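Side-chain contacts in OXA-46 oxacillinase (Pseudomonas aeruginosa, PDB 3IF6), which probably hydrolyses the ring of beta-lactam antibiotics to substituted beta-amino acids, as a serine enzyme of the class D beta-lactamase family: residues I172-L175 with R176-R180; D112-S115 with A116-S120; Y125-F128 with A129-G133; A47-Q51 with A52-L56; F59-E62 with R63-R67. All coordinates share one frame; numbering follows the deposited sequence.

In the fold
All five contacts are local; contacts 1 to 4 are partly buried and contact 5 lies at the surface. Contacts 1 and 3 lie along the helices 168-179 and 122-144, and both mix buried apolar side chains (Phe-174 and Leu-178; Phe-128 and Ile-132) with charged ones. Contact 2, on the short helix 113-118, packs against contact 3 through Leu-113 and Phe-128, and its Met-117 lies about 8 Å, side chain to side chain, from Ser-72, the predicted acyl-ester nucleophile. Contact 4 is a hairpin end whose Glu-49 forms salt bridges with Arg-176 and Arg-180 of contact 1. Contact 5, which adjoins contact 4 in sequence, is a helix start ruled by polar capping.

Contact 1: residues I172-L175 with R176-R180; sequences ILFL and RKLYR
Ile-172 meets Arg-176 one helical turn on, and the side-chain approach is aliphatic against polar: CG2 of Ile-172 lies 3.9 Å from NH2 of Arg-176, at the edge of the guanidinium and in its plane. Arg-176 reaches there with CG anti to the backbone N (chi1 -167°) and a bend at chi3, while its NH1 forms a salt bridge with Glu-49, in the turn between strands 42-48 and 55-58. The apolar counterpart is Phe-174 with Leu-178, where CD2 of Leu-178 stands obliquely to the ring, 4.4 Å from CE2 of Phe-174. Lys-177 takes a third course: its methylenes run back over the preceding turn, CG coming within 3.5 Å of the carbonyl O of Leu-173.

These contacts follow the i to i+4 spacing of helix 168-179, which packs against strands 42-48 and 229-238 through Ile-172, Leu-175 and Arg-176. On another flank, Phe-174 and Leu-178 both touch Ile-76 of helix 75-84.

Backbone bonds fix the spacing. Arg-176 N donates to Ile-172 O at 2.9 Å, and Tyr-179 N to Leu-175 O at the same 2.9 Å with an N-H...O angle of 179°. Lys-177 N and Leu-178 N continue the pattern to Leu-173 O and Phe-174 O. Arg-180 leaves helical geometry, yet its N still donates to Arg-176 O at 3.2 Å, and its NH2 forms a second salt bridge with Glu-49.

Contact 2: residues D112-S115 with A116-S120; sequences DLRS and AMRNS. With EDO (1,2-ethanediol), chain K.
Arg-114 and Arg-118 approach each other at a slant, their guanidinium planes 61° apart. NE of Arg-114 sits over one face of the Arg-118 group, offset toward its rim and 3.8 Å from Arg-118 NH2. Their conformations differ: Arg-114 is bent at chi2 and chi3, whereas Arg-118 runs extended from CG to NE, its CG passing 3.1 Å from Arg-114 O. A water spans the two like charges, accepting from Arg-114 NH2 at 2.6 Å and from Arg-118 NE at 3.1 Å. Any repulsion is probably eased further by Asp-195, which forms a salt bridge with Arg-114 NH1.

Both arginines belong to helix 113-118, whose N-cap is Asp-112. Chi1 of 57° sets the Asp-112 carboxylate between its own N and carbonyl carbon, and OD1 accepts from Ser-115 N at 2.9 Å, the N-H...O angle being 175°. Elsewhere on the helix, Met-117 touches Lys-75 and Thr-79 of helix 75-84, its side chain about 8 Å from that of Ser-72, the predicted acyl-ester serine. Lys-75 NZ also donates to Ala-116 O.

Where the helix ends, Asn-119 turns back on the last turn. Its CG lies beside the backbone N, a setting that brings ND2 to 2.7 Å from Ser-115 O. That oxygen also accepts from Asn-119 N at 2.9 Å, and the two donors arrive from opposite faces of the carbonyl plane.

Contact 3: residues Y125-F128 with A129-G133; sequences YELF and AKDIG
Lys-130 curls back over Glu-126 within helix 122-144, the long helix that packs on helix 75-84 through Phe-128 and Ile-132. With bends at chi2, chi3 and chi4, the lysine chain returns its NZ to 2.8 Å from the carbonyl O of Glu-126, well above the carbonyl plane. Lys-130 N gives that same oxygen its ordinary helical bond from the opposite face, so one residue grips it twice. The Glu-126 carboxylate is extended away, and its OE1 remains 5.3 Å from Lys-130 NZ.

Leu-127 and Asp-131 lie across one another at a slant, CD1 of Leu-127 reaching 3.8 Å from OD2 of Asp-131; this is a methyl against a carboxylate, with Asp-131 exposed.

On the buried flank Phe-128 holds its ring beside Leu-113 of helix 113-118, while Tyr-125 OH is hydrogen-bonded to Thr-79 OG1. Ile-132 meets the CB of Phe-128 with its CD1, at 4.3 Å. Chi1 of -65° places CG1 of Ile-132 beside its own N, and that atom therefore lies against the carbonyl one turn earlier, 3.2 Å from Phe-128 O.

Contact 4: residues A47-Q51 with A52-L56; sequences ADERQ and AKHTL
Glu-49 lies flat along one face of the His-54 imidazole, and its side chain can be followed outward across the ring. CB comes first, 3.9 Å from CD2 of His-54. CG follows over the face, 3.7 Å from the ring centroid and 20° off the ring normal, a CH-pi contact. CD then passes 3.5 Å from ND1 of His-54, the carboxylate being stacked at 11° to the ring plane. This course results from CG lying beside the backbone N (chi1 -57°) and an extended chain beyond it. At the tip OE1 is 3.7 Å from His-54 CE1, but the strong partners of the two oxygens are arginines of the 168-179 helix region: OE2 forms a salt bridge with Arg-176 and OE1 with Arg-180.

The stack lies at the turn end of the beta hairpin of strands 42-48 and 55-58. Asp-48 and Thr-55 are its hydrogen-bonded pair, with Asp-48 N donating to Thr-55 O at 3.0 Å and Thr-55 N to Asp-48 O at 3.2 Å. Ala-47 and Leu-56 form the non-hydrogen-bonded pair beyond. Where the strand ends, Asp-48 OD1 accepts from Arg-50 N, an Asx turn, and OD2 takes a salt bridge from Arg-50 NH2 at 2.7 Å.

With two guanidinium groups on one carboxylate, Glu-49 is probably held as the anion, while His-54 meets it by its ring face without a hydrogen bond.

Contact 5: residues F59-E62 with R63-R67; sequences FDQE and RAAKR. With EDO (1,2-ethanediol), chain L.
Asp-60 and Arg-63 meet through one capping bond and a close side-chain approach. Arg-63 N donates to Asp-60 OD1 at 3.2 Å with an N-H...O angle of 144°, the donor standing 56° out of the carboxylate plane. The same carboxylate lies against the arginine's first methylene, with CG of Asp-60 3.4 Å from CB of Arg-63. The charged ends do not pair with each other, since Asp-60 OD2 remains 5.8 Å from Arg-63 NE. Arg-63 has CG anti to its backbone N (chi1 -154°) and runs extended to NE, which carries the guanidinium off to a salt bridge between NH2 and Asp-238.

Asp-60 thus serves as N-cap of the short helix 61-64, which follows strand 55-58. Ala-64 packs on Val-45 of strand 42-48 and His-169 of helix 168-179, and Gln-61 also touches His-169.

Several backbone acceptors are met within the turn. Asp-60 O takes Ala-64 N at 2.9 Å in a nearly straight bond, and Gln-61 O takes Ala-65 N at 3.1 Å with the donor above the carbonyl plane. Lys-66 N donates to Arg-63 O as the chain leaves the helix. Ala-65 O accepts from a 1,2-ethanediol hydroxyl, O2 of the diol, at 3.0 Å. That diol, probably from the crystallisation liquor, also lays its C1 over one face of the Arg-67 guanidinium, 3.5 Å from NE, while Arg-67 NE forms a salt bridge with Glu-170.

Contact 1: residues I172-L175 with R176-R180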
# COMPACT_ATOMS: atom_id res chain seq x y z
N ILE B 172 -0.40 -17.20 9.87
CA ILE B 172 0.08 -16.10 10.72
C ILE B 172 1.61 -15.97 10.74
O ILE B 172 2.13 -14.87 10.61
CB ILE B 172 -0.47 -16.22 12.15
CG1 ILE B 172 -2.01 -16.22 12.13
CG2 ILE B 172 0.14 -15.09 13.06
CD1 ILE B 172 -2.65 -14.86 12.13
N LEU B 173 2.29 -17.10 10.91
CA LEU B 173 3.74 -17.20 10.86
C LEU B 173 4.29 -16.63 9.56
O LEU B 173 5.11 -15.72 9.60
CB LEU B 173 4.22 -18.67 11.00
CG LEU B 173 3.91 -19.52 12.24
CD1 LEU B 173 4.46 -20.94 12.05
CD2 LEU B 173 4.42 -18.91 13.54
N PHE B 174 3.86 -17.19 8.42
CA PHE B 174 4.30 -16.74 7.08
C PHE B 174 4.13 -15.24 6.89
O PHE B 174 5.04 -14.58 6.40
CB PHE B 174 3.58 -17.49 5.95
CG PHE B 174 3.85 -16.90 4.58
CD1 PHE B 174 5.04 -17.19 3.89
CD2 PHE B 174 2.92 -16.04 3.98
CE1 PHE B 174 5.30 -16.63 2.63
CE2 PHE B 174 3.16 -15.47 2.73
CZ PHE B 174 4.36 -15.76 2.05
N LEU B 175 2.99 -14.71 7.31
CA LEU B 175 2.66 -13.31 7.10
C LEU B 175 3.50 -12.42 7.96
O LEU B 175 3.91 -11.35 7.50
CB LEU B 175 1.19 -13.04 7.41
CG LEU B 175 0.09 -13.64 6.55
CD1 LEU B 175 -1.22 -13.53 7.30
CD2 LEU B 175 0.02 -12.94 5.20
N ARG B 176 3.73 -12.84 9.21
CA ARG B 176 4.61 -12.09 10.13
C ARG B 176 6.05 -11.96 9.60
O ARG B 176 6.65 -10.89 9.70
CB ARG B 176 4.57 -12.65 11.55
CG ARG B 176 5.24 -11.68 12.57
CD ARG B 176 5.29 -12.20 14.01
NE ARG B 176 4.01 -12.84 14.37
CZ ARG B 176 3.65 -13.12 15.62
NH1 ARG B 176 4.45 -12.78 16.64
NH2 ARG B 176 2.48 -13.72 15.85
N LYS B 177 6.58 -13.03 9.02
CA LYS B 177 7.87 -12.97 8.32
C LYS B 177 7.83 -11.91 7.21
O LYS B 177 8.71 -11.07 7.14
CB LYS B 177 8.27 -14.33 7.72
CG LYS B 177 8.49 -15.50 8.71
CD LYS B 177 8.11 -16.80 8.03
CE LYS B 177 8.79 -18.03 8.63
NZ LYS B 177 8.82 -19.16 7.62
N LEU B 178 6.79 -11.96 6.38
CA LEU B 178 6.62 -11.07 5.24
C LEU B 178 6.61 -9.61 5.66
O LEU B 178 7.36 -8.80 5.12
CB LEU B 178 5.35 -11.42 4.46
CG LEU B 178 4.97 -10.56 3.24
CD1 LEU B 178 6.10 -10.40 2.21
CD2 LEU B 178 3.72 -11.11 2.57
N TYR B 179 5.77 -9.30 6.64
CA TYR B 179 5.73 -8.00 7.28
C TYR B 179 7.10 -7.47 7.75
O TYR B 179 7.36 -6.26 7.64
CB TYR B 179 4.81 -8.08 8.48
CG TYR B 179 4.70 -6.81 9.26
CD1 TYR B 179 3.92 -5.75 8.79
CD2 TYR B 179 5.36 -6.65 10.48
CE1 TYR B 179 3.79 -4.58 9.50
CE2 TYR B 179 5.25 -5.47 11.19
CZ TYR B 179 4.46 -4.43 10.69
OH TYR B 179 4.32 -3.25 11.40
N ARG B 180 7.95 -8.34 8.31
CA ARG B 180 9.23 -7.91 8.89
C ARG B 180 10.40 -8.03 7.90
O ARG B 180 11.57 -7.89 8.30
CB ARG B 180 9.55 -8.73 10.15
CG ARG B 180 8.80 -8.32 11.37
CD ARG B 180 8.58 -9.53 12.29
NE ARG B 180 7.32 -9.43 13.05
CZ ARG B 180 6.76 -8.30 13.49
NH1 ARG B 180 7.37 -7.12 13.31
NH2 ARG B 180 5.60 -8.33 14.15

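Contact 2: residues D112-S115 with A116-S120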
# COMPACT_ATOMS: atom_id res chain seq x y z
N ASP B 112 -1.97 -7.20 -15.01
CA ASP B 112 -0.66 -6.99 -14.44
C ASP B 112 -0.79 -7.62 -13.07
O ASP B 112 -1.87 -8.11 -12.73
CB ASP B 112 -0.33 -5.48 -14.37
CG ASP B 112 -1.37 -4.68 -13.57
OD1 ASP B 112 -2.24 -5.24 -12.89
OD2 ASP B 112 -1.30 -3.45 -13.60
N LEU B 113 0.30 -7.58 -12.32
CA LEU B 113 0.38 -8.11 -10.96
C LEU B 113 -0.75 -7.70 -10.04
O LEU B 113 -1.20 -8.50 -9.22
CB LEU B 113 1.73 -7.75 -10.34
CG LEU B 113 2.76 -8.85 -10.13
CD1 LEU B 113 2.50 -10.09 -10.97
CD2 LEU B 113 4.15 -8.32 -10.33
N ARG B 114 -1.22 -6.46 -10.21
CA ARG B 114 -2.26 -5.86 -9.40
C ARG B 114 -3.67 -6.38 -9.64
O ARG B 114 -4.37 -6.70 -8.70
CB ARG B 114 -2.31 -4.38 -9.72
CG ARG B 114 -3.18 -3.58 -8.81
CD ARG B 114 -2.28 -2.74 -8.00
NE ARG B 114 -2.56 -2.97 -6.62
CZ ARG B 114 -1.72 -2.68 -5.63
NH1 ARG B 114 -0.52 -2.14 -5.88
NH2 ARG B 114 -2.12 -2.94 -4.38
N SER B 115 -4.10 -6.38 -10.91
CA SER B 115 -5.40 -6.93 -11.30
C SER B 115 -5.46 -8.44 -11.00
O SER B 115 -6.51 -8.93 -10.54
CB SER B 115 -5.66 -6.67 -12.78
OG SER B 115 -4.65 -7.28 -13.54
N ALA B 116 -4.33 -9.12 -11.26
CA ALA B 116 -4.12 -10.55 -10.97
C ALA B 116 -4.26 -10.93 -9.48
O ALA B 116 -4.77 -12.01 -9.16
CB ALA B 116 -2.75 -11.04 -11.51
N MET B 117 -3.81 -10.03 -8.60
CA MET B 117 -3.87 -10.23 -7.16
C MET B 117 -5.27 -9.99 -6.67
O MET B 117 -5.72 -10.64 -5.75
CB MET B 117 -2.92 -9.29 -6.44
CG MET B 117 -2.92 -9.43 -4.92
SD MET B 117 -2.16 -10.95 -4.33
CE MET B 117 -0.42 -10.57 -4.35
N ARG B 118 -5.96 -9.06 -7.34
CA ARG B 118 -7.24 -8.54 -6.88
C ARG B 118 -8.40 -9.40 -7.32
O ARG B 118 -9.32 -9.64 -6.54
CB ARG B 118 -7.45 -7.11 -7.40
CG ARG B 118 -6.66 -6.06 -6.66
CD ARG B 118 -6.75 -4.74 -7.40
NE ARG B 118 -6.37 -3.64 -6.52
CZ ARG B 118 -6.35 -2.35 -6.84
NH1 ARG B 118 -6.65 -1.91 -8.06
NH2 ARG B 118 -5.97 -1.49 -5.92
N ASN B 119 -8.34 -9.88 -8.57
CA ASN B 119 -9.40 -10.62 -9.21
C ASN B 119 -8.98 -12.06 -9.41
O ASN B 119 -7.78 -12.38 -9.50
CB ASN B 119 -9.64 -10.07 -10.61
CG ASN B 119 -9.91 -8.56 -10.64
OD1 ASN B 119 -11.05 -8.15 -10.36
ND2 ASN B 119 -8.89 -7.74 -11.00
N SER B 120 -9.97 -12.93 -9.59
CA SER B 120 -9.69 -14.23 -10.19
C SER B 120 -8.92 -14.07 -11.52
O SER B 120 -9.36 -13.38 -12.41
CB SER B 120 -10.98 -15.02 -10.41
OG SER B 120 -10.63 -16.32 -10.86
C1 EDO K . -1.70 -2.51 -17.47
O1 EDO K . -0.56 -3.24 -16.99
C2 EDO K . -2.97 -3.11 -16.89
O2 EDO K . -4.02 -2.14 -16.98
O HOH W 1 -4.43 -4.21 -4.23

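Contact 3: residues Y125-F128 with A129-G133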
# COMPACT_ATOMS: atom_id res chain seq x y z
N TYR B 125 -1.28 -17.13 -12.98
CA TYR B 125 -0.57 -17.79 -11.91
C TYR B 125 -0.21 -19.20 -12.31
O TYR B 125 0.71 -19.79 -11.74
CB TYR B 125 -1.40 -17.76 -10.61
CG TYR B 125 -1.27 -16.44 -9.91
CD1 TYR B 125 -2.27 -15.47 -10.02
CD2 TYR B 125 -0.11 -16.13 -9.19
CE1 TYR B 125 -2.13 -14.24 -9.40
CE2 TYR B 125 0.04 -14.91 -8.59
CZ TYR B 125 -0.99 -13.98 -8.70
OH TYR B 125 -0.82 -12.79 -8.11
N GLU B 126 -0.93 -19.73 -13.30
CA GLU B 126 -0.61 -21.01 -13.91
C GLU B 126 0.60 -20.90 -14.83
O GLU B 126 1.47 -21.77 -14.80
CB GLU B 126 -1.80 -21.56 -14.69
CG GLU B 126 -2.83 -22.14 -13.79
CD GLU B 126 -4.00 -22.70 -14.49
OE1 GLU B 126 -4.19 -22.42 -15.70
OE2 GLU B 126 -4.75 -23.43 -13.82
N LEU B 127 0.67 -19.82 -15.62
CA LEU B 127 1.88 -19.50 -16.38
C LEU B 127 3.11 -19.20 -15.48
O LEU B 127 4.24 -19.52 -15.85
CB LEU B 127 1.63 -18.37 -17.40
CG LEU B 127 2.82 -17.62 -18.05
CD1 LEU B 127 3.72 -18.53 -18.93
CD2 LEU B 127 2.31 -16.42 -18.84
N PHE B 128 2.91 -18.57 -14.31
CA PHE B 128 4.01 -18.38 -13.36
C PHE B 128 4.52 -19.76 -12.95
O PHE B 128 5.72 -20.00 -12.91
CB PHE B 128 3.56 -17.66 -12.09
CG PHE B 128 3.29 -16.17 -12.25
CD1 PHE B 128 3.71 -15.46 -13.36
CD2 PHE B 128 2.65 -15.48 -11.21
CE1 PHE B 128 3.44 -14.07 -13.45
CE2 PHE B 128 2.39 -14.10 -11.29
CZ PHE B 128 2.78 -13.40 -12.40
N ALA B 129 3.57 -20.65 -12.61
CA ALA B 129 3.86 -22.01 -12.18
C ALA B 129 4.68 -22.77 -13.22
O ALA B 129 5.67 -23.41 -12.88
CB ALA B 129 2.57 -22.75 -11.86
N LYS B 130 4.25 -22.66 -14.48
CA LYS B 130 4.98 -23.16 -15.65
C LYS B 130 6.48 -22.73 -15.62
O LYS B 130 7.38 -23.58 -15.55
CB LYS B 130 4.28 -22.65 -16.92
CG LYS B 130 3.96 -23.68 -18.01
CD LYS B 130 2.88 -24.71 -17.58
CE LYS B 130 1.41 -24.17 -17.55
NZ LYS B 130 0.82 -24.13 -16.16
N ASP B 131 6.72 -21.42 -15.63
CA ASP B 131 8.07 -20.85 -15.74
C ASP B 131 8.96 -21.14 -14.53
O ASP B 131 10.17 -21.40 -14.67
CB ASP B 131 8.01 -19.35 -15.99
CG ASP B 131 7.46 -19.00 -17.37
OD1 ASP B 131 7.31 -19.91 -18.23
OD2 ASP B 131 7.19 -17.80 -17.60
N ILE B 132 8.37 -21.08 -13.34
CA ILE B 132 9.07 -21.46 -12.12
C ILE B 132 9.48 -22.94 -12.17
O ILE B 132 10.59 -23.29 -11.76
CB ILE B 132 8.20 -21.17 -10.87
CG1 ILE B 132 7.98 -19.66 -10.71
CG2 ILE B 132 8.85 -21.77 -9.61
CD1 ILE B 132 6.85 -19.29 -9.77
N GLY B 133 8.60 -23.79 -12.68
CA GLY B 133 8.84 -25.22 -12.77
C GLY B 133 8.82 -25.92 -11.41
O GLY B 133 8.98 -25.27 -10.36

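Contact 4: residues A47-Q51 with A52-L56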
# COMPACT_ATOMS: atom_id res chain seq x y z
N ALA B 47 -3.15 -12.54 15.81
CA ALA B 47 -1.92 -12.08 16.43
C ALA B 47 -1.86 -10.55 16.55
O ALA B 47 -1.35 -9.88 15.66
CB ALA B 47 -0.72 -12.59 15.65
N ASP B 48 -2.31 -10.01 17.67
CA ASP B 48 -2.29 -8.58 17.89
C ASP B 48 -0.99 -8.12 18.51
O ASP B 48 -0.64 -8.51 19.59
CB ASP B 48 -3.47 -8.17 18.76
CG ASP B 48 -3.42 -6.77 19.11
OD1 ASP B 48 -2.35 -6.21 18.94
OD2 ASP B 48 -4.42 -6.21 19.52
N GLU B 49 -0.25 -7.32 17.78
CA GLU B 49 1.08 -6.91 18.20
C GLU B 49 1.37 -5.43 18.46
O GLU B 49 2.52 -5.05 18.56
CB GLU B 49 2.12 -7.59 17.32
CG GLU B 49 1.98 -9.07 17.38
CD GLU B 49 2.90 -9.80 16.45
OE1 GLU B 49 3.72 -9.18 15.77
OE2 GLU B 49 2.82 -11.03 16.41
N ARG B 50 0.34 -4.61 18.56
CA ARG B 50 0.53 -3.19 18.81
C ARG B 50 1.18 -2.85 20.15
O ARG B 50 2.10 -2.06 20.24
CB ARG B 50 -0.81 -2.49 18.71
CG ARG B 50 -1.57 -2.76 17.48
CD ARG B 50 -2.96 -2.24 17.61
NE ARG B 50 -3.86 -3.28 18.05
CZ ARG B 50 -5.14 -3.11 18.28
NH1 ARG B 50 -5.73 -1.96 18.13
NH2 ARG B 50 -5.83 -4.13 18.67
N GLN B 51 0.72 -3.50 21.19
CA GLN B 51 1.33 -3.36 22.53
C GLN B 51 2.71 -4.09 22.63
O GLN B 51 3.01 -5.01 21.85
CB GLN B 51 0.35 -3.84 23.62
CG GLN B 51 -1.12 -3.34 23.43
CD GLN B 51 -1.94 -4.14 22.37
OE1 GLN B 51 -1.48 -5.18 21.85
NE2 GLN B 51 -3.15 -3.67 22.08
N ALA B 52 3.53 -3.65 23.59
CA ALA B 52 4.85 -4.26 23.86
C ALA B 52 4.78 -5.79 23.99
O ALA B 52 5.66 -6.52 23.49
CB ALA B 52 5.49 -3.63 25.12
N LYS B 53 3.73 -6.29 24.65
CA LYS B 53 3.45 -7.72 24.63
C LYS B 53 2.44 -8.14 23.53
O LYS B 53 1.33 -7.56 23.38
CB LYS B 53 3.11 -8.27 26.03
CG LYS B 53 4.31 -8.93 26.74
CD LYS B 53 5.46 -7.93 27.08
CE LYS B 53 5.11 -7.00 28.28
NZ LYS B 53 5.81 -5.67 28.23
N HIS B 54 2.87 -9.16 22.79
CA HIS B 54 2.15 -9.77 21.69
C HIS B 54 1.14 -10.81 22.22
O HIS B 54 1.54 -11.86 22.75
CB HIS B 54 3.16 -10.46 20.76
CG HIS B 54 4.17 -9.54 20.15
ND1 HIS B 54 5.04 -9.95 19.16
CD2 HIS B 54 4.44 -8.23 20.36
CE1 HIS B 54 5.81 -8.93 18.80
NE2 HIS B 54 5.46 -7.88 19.52
N THR B 55 -0.15 -10.53 22.06
CA THR B 55 -1.20 -11.51 22.35
C THR B 55 -1.56 -12.32 21.11
O THR B 55 -1.77 -11.76 20.04
CB THR B 55 -2.47 -10.83 22.87
OG1 THR B 55 -3.25 -10.37 21.77
CG2 THR B 55 -2.12 -9.64 23.76
N LEU B 56 -1.64 -13.63 21.25
CA LEU B 56 -1.98 -14.52 20.16
C LEU B 56 -3.30 -15.24 20.39
O LEU B 56 -3.29 -16.41 20.78
CB LEU B 56 -0.87 -15.57 20.01
CG LEU B 56 -0.63 -16.20 18.65
CD1 LEU B 56 -0.43 -17.68 18.79
CD2 LEU B 56 -1.77 -15.90 17.71

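Contact 5: residues F59-E62 with R63-R67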
# COMPACT_ATOMS: atom_id res chain seq x y z
N PHE B 59 -9.59 -19.36 18.25
CA PHE B 59 -10.85 -20.02 18.44
C PHE B 59 -10.65 -21.38 17.82
O PHE B 59 -10.03 -21.48 16.79
CB PHE B 59 -11.94 -19.26 17.75
CG PHE B 59 -13.21 -19.97 17.70
CD1 PHE B 59 -13.63 -20.70 18.75
CD2 PHE B 59 -13.98 -19.92 16.59
CE1 PHE B 59 -14.81 -21.37 18.68
CE2 PHE B 59 -15.15 -20.58 16.52
CZ PHE B 59 -15.57 -21.30 17.55
N ASP B 60 -11.18 -22.41 18.41
CA ASP B 60 -10.97 -23.71 17.84
C ASP B 60 -9.53 -24.08 17.61
O ASP B 60 -9.14 -24.47 16.55
CB ASP B 60 -11.77 -23.87 16.57
CG ASP B 60 -12.26 -25.25 16.40
OD1 ASP B 60 -11.52 -26.16 16.73
OD2 ASP B 60 -13.37 -25.41 15.91
N GLN B 61 -8.74 -23.95 18.64
CA GLN B 61 -7.34 -24.29 18.55
C GLN B 61 -7.06 -25.48 17.66
O GLN B 61 -6.00 -25.55 17.00
CB GLN B 61 -6.79 -24.55 19.96
CG GLN B 61 -5.27 -24.82 19.99
CD GLN B 61 -4.44 -23.72 19.33
OE1 GLN B 61 -4.52 -22.55 19.72
NE2 GLN B 61 -3.63 -24.09 18.35
N GLU B 62 -7.99 -26.43 17.62
CA GLU B 62 -7.79 -27.67 16.87
C GLU B 62 -7.87 -27.38 15.39
O GLU B 62 -7.09 -27.92 14.61
CB GLU B 62 -8.85 -28.72 17.25
CG GLU B 62 -8.79 -29.25 18.71
CD GLU B 62 -9.04 -28.15 19.77
OE1 GLU B 62 -8.13 -27.94 20.62
OE2 GLU B 62 -10.12 -27.51 19.74
N ARG B 63 -8.84 -26.54 15.02
CA ARG B 63 -9.11 -26.19 13.63
C ARG B 63 -8.07 -25.19 13.14
O ARG B 63 -7.50 -25.37 12.08
CB ARG B 63 -10.52 -25.62 13.47
CG ARG B 63 -11.04 -25.83 12.06
CD ARG B 63 -12.13 -24.85 11.68
NE ARG B 63 -12.15 -24.65 10.24
CZ ARG B 63 -13.10 -25.07 9.42
NH1 ARG B 63 -14.16 -25.71 9.89
NH2 ARG B 63 -13.00 -24.83 8.12
N ALA B 64 -7.71 -24.26 14.00
CA ALA B 64 -6.69 -23.30 13.74
C ALA B 64 -5.40 -24.03 13.43
O ALA B 64 -4.62 -23.56 12.66
CB ALA B 64 -6.53 -22.42 14.90
N ALA B 65 -5.16 -25.15 14.07
CA ALA B 65 -4.02 -26.00 13.76
C ALA B 65 -4.17 -26.91 12.57
O ALA B 65 -3.21 -27.47 12.13
CB ALA B 65 -3.65 -26.80 14.94
N LYS B 66 -5.37 -27.07 12.04
CA LYS B 66 -5.54 -27.95 10.88
C LYS B 66 -5.25 -27.28 9.51
O LYS B 66 -5.57 -26.12 9.28
CB LYS B 66 -6.90 -28.68 10.84
CG LYS B 66 -6.88 -29.69 9.65
CD LYS B 66 -8.06 -30.61 9.50
CE LYS B 66 -9.35 -29.86 9.39
NZ LYS B 66 -10.36 -30.77 8.77
N ARG B 67 -4.67 -28.07 8.62
CA ARG B 67 -4.24 -27.62 7.33
C ARG B 67 -5.32 -27.75 6.25
O ARG B 67 -5.90 -28.82 6.02
CB ARG B 67 -3.00 -28.41 6.90
CG ARG B 67 -1.77 -28.07 7.71
CD ARG B 67 -0.55 -28.49 6.92
NE ARG B 67 0.65 -28.27 7.68
CZ ARG B 67 1.54 -29.21 7.99
NH1 ARG B 67 1.39 -30.48 7.60
NH2 ARG B 67 2.62 -28.88 8.69
C1 EDO L . -0.47 -28.41 11.04
O1 EDO L . 0.31 -27.45 11.75
C2 EDO L . -0.48 -29.76 11.75
O2 EDO L . -1.83 -30.17 12.02